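Side-chain contacts in Fe(2+) transporter FeoB (Escherichia coli, PDB 3I8S), which takes up ferrous iron across the inner membrane in a GTP-driven manner, its cytosolic part, present here, being a GTP-binding G domain with a helical domain: residues T18-N21 against Q22-S26; N171-L174 against V175-A178. All blocks are in the same frame, centred on the assembly; numbering follows the deposited sequence. Where two conformers were deposited one is given.

Contact 1. Residues T18-N21 against Q22-S26; sequences TLFN and QLTGS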
loop_
_atom_site.group_PDB
_atom_site.type_symbol
_atom_site.label_atom_id
_atom_site.label_comp_id
_atom_site.label_asym_id
_atom_site.label_seq_id
_atom_site.Cartn_x
_atom_site.Cartn_y
_atom_site.Cartn_z
ATOM N N THR A 18 -14.610 8.860 -4.853
ATOM C CA THR A 18 -15.981 8.441 -5.142
ATOM C C THR A 18 -16.349 7.206 -4.307
ATOM O O THR A 18 -17.497 7.146 -3.810
ATOM C CB THR A 18 -16.216 8.169 -6.616
ATOM O OG1 THR A 18 -15.298 7.161 -7.044
ATOM C CG2 THR A 18 -16.035 9.477 -7.437
ATOM N N LEU A 19 -15.411 6.278 -4.132
ATOM C CA LEU A 19 -15.633 5.087 -3.284
ATOM C C LEU A 19 -15.920 5.514 -1.837
ATOM O O LEU A 19 -16.827 5.001 -1.185
ATOM C CB LEU A 19 -14.483 4.072 -3.343
ATOM C CG LEU A 19 -14.690 2.787 -2.519
ATOM C CD1 LEU A 19 -16.104 2.121 -2.840
ATOM C CD2 LEU A 19 -13.517 1.804 -2.732
ATOM N N PHE A 20 -15.118 6.436 -1.344
ATOM C CA PHE A 20 -15.300 6.971 0.007
ATOM C C PHE A 20 -16.720 7.498 0.165
ATOM O O PHE A 20 -17.414 7.139 1.115
ATOM C CB PHE A 20 -14.304 8.110 0.286
ATOM C CG PHE A 20 -14.438 8.669 1.655
ATOM C CD1 PHE A 20 -13.909 7.971 2.749
ATOM C CD2 PHE A 20 -15.144 9.816 1.884
ATOM C CE1 PHE A 20 -14.056 8.454 4.033
ATOM C CE2 PHE A 20 -15.293 10.318 3.198
ATOM C CZ PHE A 20 -14.739 9.610 4.272
ATOM N N ASN A 21 -17.136 8.342 -0.773
ATOM C CA ASN A 21 -18.455 8.950 -0.734
ATOM C C ASN A 21 -19.585 7.920 -0.850
ATOM O O ASN A 21 -20.604 8.024 -0.172
ATOM C CB ASN A 21 -18.558 10.017 -1.821
ATOM C CG ASN A 21 -17.781 11.248 -1.477
ATOM O OD1 ASN A 21 -17.547 11.525 -0.298
ATOM N ND2 ASN A 21 -17.395 12.028 -2.501
ATOM N N GLN A 22 -19.375 6.908 -1.681
ATOM C CA GLN A 22 -20.355 5.843 -1.864
ATOM C C GLN A 22 -20.534 5.025 -0.593
ATOM O O GLN A 22 -21.650 4.662 -0.238
ATOM C CB GLN A 22 -19.907 4.924 -2.990
ATOM C CG GLN A 22 -20.135 5.536 -4.339
ATOM C CD GLN A 22 -19.575 4.730 -5.477
ATOM O OE1 GLN A 22 -18.780 3.808 -5.293
ATOM N NE2 GLN A 22 -19.957 5.111 -6.687
ATOM N N LEU A 23 -19.445 4.744 0.094
ATOM C CA LEU A 23 -19.479 3.884 1.294
ATOM C C LEU A 23 -20.095 4.613 2.488
ATOM O O LEU A 23 -20.888 4.064 3.233
ATOM C CB LEU A 23 -18.078 3.417 1.618
ATOM C CG LEU A 23 -17.580 2.275 0.728
ATOM C CD1 LEU A 23 -16.116 2.041 1.005
ATOM C CD2 LEU A 23 -18.420 1.024 1.009
ATOM N N THR A 24 -19.761 5.885 2.624
ATOM C CA THR A 24 -20.053 6.632 3.845
ATOM C C THR A 24 -21.273 7.537 3.741
ATOM O O THR A 24 -21.820 7.923 4.765
ATOM C CB THR A 24 -18.834 7.480 4.314
ATOM O OG1 THR A 24 -18.551 8.544 3.371
ATOM C CG2 THR A 24 -17.625 6.585 4.494
ATOM N N GLY A 25 -21.697 7.902 2.532
ATOM C CA GLY A 25 -22.846 8.780 2.359
ATOM C C GLY A 25 -22.685 10.081 3.137
ATOM O O GLY A 25 -21.641 10.732 3.057
ATOM N N SER A 26 -23.706 10.409 3.918
ATOM C CA SER A 26 -23.771 11.644 4.708
ATOM C C SER A 26 -22.991 11.511 6.022
ATOM O O SER A 26 -22.778 12.514 6.705
ATOM C CB SER A 26 -25.235 12.014 5.007
ATOM O OG SER A 26 -25.841 11.051 5.867
HETATM O O HOH W 1 -21.139 11.177 0.592
#
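T18 and Q22, L19 and L23, F20 and T24, and N21 and G25 are joined by successive i to i+4 backbone hydrogen bonds over the last turns of helix 16-24. Q22 N reaches T18 O at 2.8 Å, and the run closes with G25 N on N21 O at 2.9 Å. G25 then leaves helical geometry with a positive phi of 55°, a value that favours glycine, and a water donates to both N21 O and G25 O. The T24 hydroxyl turns back onto the helix: with chi1 at 67° OG1 sits between the backbone N and the carbonyl carbon and donates to F20 O at 2.9 Å, from above the carbonyl plane. F20 O therefore takes two bonds from T24, the second from its backbone N. The T24 methyl lies over the face of the F20 ring in a CH-pi contact, CG2 4.2 Å from the centroid. With an alanine in place of T24 the hydroxyl and methyl are gone, so F20 O would probably keep only the backbone bond from this residue and the ring face would be likely to lose its CH-pi partner. One residue earlier along the helix, L19 CD1 meets L23 CD1 at 3.8 Å, and both leucines also touch I156 of helix 154-164. N21 OD1 accepts from Q28 NE2. At the P-loop end T18, which has two conformers, bonds in one of them through OG1 to O of GTP-binding G15, and F20 lies near D56, a predicted GTP-site residue. This is the helix after the P-loop of a G domain, packed on the central sheet where F20, L23 and T24 rest on L54.

Contact 2. Residues N171-L174 against V175-A178; sequences NVEL and VHYA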
loop_
_atom_site.group_PDB
_atom_site.type_symbol
_atom_site.label_atom_id
_atom_site.label_comp_id
_atom_site.label_asym_id
_atom_site.label_seq_id
_atom_site.Cartn_x
_atom_site.Cartn_y
_atom_site.Cartn_z
ATOM N N ASN A 171 1.919 -14.835 2.460
ATOM C CA ASN A 171 3.391 -14.728 2.340
ATOM C C ASN A 171 3.874 -15.147 0.952
ATOM O O ASN A 171 4.727 -16.020 0.789
ATOM C CB ASN A 171 4.103 -15.563 3.401
ATOM C CG ASN A 171 3.743 -17.067 3.334
ATOM O OD1 ASN A 171 2.566 -17.419 3.225
ATOM N ND2 ASN A 171 4.758 -17.951 3.405
ATOM N N VAL A 172 3.283 -14.550 -0.048
ATOM C CA VAL A 172 3.684 -14.753 -1.430
ATOM C C VAL A 172 5.112 -14.243 -1.627
ATOM O O VAL A 172 5.572 -13.367 -0.893
ATOM C CB VAL A 172 2.766 -13.986 -2.369
ATOM C CG1 VAL A 172 1.375 -14.603 -2.416
ATOM C CG2 VAL A 172 2.684 -12.552 -1.922
ATOM N N GLU A 173 5.798 -14.762 -2.625
ATOM C CA GLU A 173 7.031 -14.140 -3.045
ATOM C C GLU A 173 6.611 -12.861 -3.702
ATOM O O GLU A 173 5.805 -12.888 -4.634
ATOM C CB GLU A 173 7.759 -14.953 -4.092
ATOM C CG GLU A 173 9.106 -14.316 -4.464
ATOM C CD GLU A 173 10.279 -14.931 -3.721
ATOM O OE1 GLU A 173 11.370 -14.310 -3.705
ATOM O OE2 GLU A 173 10.098 -16.054 -3.184
ATOM N N LEU A 174 7.158 -11.742 -3.259
ATOM C CA LEU A 174 6.875 -10.488 -3.951
ATOM C C LEU A 174 8.181 -9.988 -4.544
ATOM O O LEU A 174 8.729 -10.575 -5.478
ATOM C CB LEU A 174 6.247 -9.474 -2.991
ATOM C CG LEU A 174 4.829 -9.762 -2.491
ATOM C CD1 LEU A 174 4.536 -8.928 -1.254
ATOM C CD2 LEU A 174 3.820 -9.523 -3.610
ATOM N N VAL A 175 8.726 -8.915 -3.988
ATOM C CA VAL A 175 9.922 -8.350 -4.581
ATOM C C VAL A 175 11.090 -9.232 -4.211
ATOM O O VAL A 175 11.210 -9.699 -3.072
ATOM C CB VAL A 175 10.126 -6.885 -4.144
ATOM C CG1 VAL A 175 11.377 -6.321 -4.800
ATOM C CG2 VAL A 175 8.900 -6.076 -4.540
ATOM N N HIS A 176 11.946 -9.490 -5.186
ATOM C CA HIS A 176 13.112 -10.329 -4.972
ATOM C C HIS A 176 14.362 -9.477 -4.925
ATOM O O HIS A 176 15.063 -9.305 -5.928
ATOM C CB HIS A 176 13.251 -11.425 -6.042
ATOM C CG HIS A 176 14.185 -12.516 -5.635
ATOM N ND1 HIS A 176 13.776 -13.611 -4.909
ATOM C CD2 HIS A 176 15.518 -12.653 -5.805
ATOM C CE1 HIS A 176 14.814 -14.386 -4.659
ATOM N NE2 HIS A 176 15.885 -13.830 -5.198
ATOM N N TYR A 177 14.647 -8.951 -3.737
ATOM C CA TYR A 177 15.820 -8.120 -3.540
ATOM C C TYR A 177 17.096 -8.930 -3.462
ATOM O O TYR A 177 17.098 -10.057 -2.936
ATOM C CB TYR A 177 15.706 -7.333 -2.240
ATOM C CG TYR A 177 14.533 -6.406 -2.151
ATOM C CD1 TYR A 177 13.413 -6.732 -1.392
ATOM C CD2 TYR A 177 14.523 -5.202 -2.854
ATOM C CE1 TYR A 177 12.339 -5.839 -1.304
ATOM C CE2 TYR A 177 13.472 -4.320 -2.767
ATOM C CZ TYR A 177 12.380 -4.656 -1.981
ATOM O OH TYR A 177 11.364 -3.768 -1.914
ATOM N N ALA A 178 18.185 -8.331 -3.958
ATOM C CA ALA A 178 19.546 -8.911 -3.859
ATOM C C ALA A 178 19.879 -9.206 -2.394
ATOM O O ALA A 178 19.526 -8.395 -1.509
ATOM C CB ALA A 178 20.597 -7.969 -4.494
#
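V175 follows L174 in an irregular linker with no regular helix or strand, which runs from helix 154-164 of the G domain to helix 179-191 of the helical domain. V175 turns its side chain mainly off the preceding residues and packs on A247 and C251 of helix 240-259 and on L106 of helix 98-111, near L109, which L174 touches. H176 comes next and carries the one hydrogen bond between the two halves, a His-carboxylate pair with E173 three residues back. Both side chains start with CG anti to the backbone N, and E173 then bends at chi2, which brings its carboxylate round to the imidazole edge. Y177 is buried: its hydroxyl is hydrogen-bonded to R248 and E110, and V175 CG1 lies above one face of its ring, offset toward the rim. A178 takes the N-cap position of helix 179-191. The E173-H176 pair lies at the surface, where the negative carboxylate would probably favour a protonated imidazole. The carboxylate and ring planes are 26° apart. H176 ND1 donates to E173 OE1 at 2.8 Å, with the oxygen in the ring plane and the nitrogen nearly along the carboxylate C-O axis.

Contact 1 comes first along the chain, at the end of helix 16-24 and the turn after it, and closes well before contact 2 opens in the linker between helices 154-164 and 179-191. Their centres lie about 35 Å apart on opposite sides of the chain's centre and their nearest atoms about 21 Å apart, so they do not meet directly. Helix 154-164 relates them: its flank receives leucines of contact 1, and the chain leaving it leads into contact 2. Contact 1 belongs to the nucleotide-binding G domain, contact 2 to the connection with the helical domain, so any influence between them would probably have to pass through intervening elements, helix 154-164 among them.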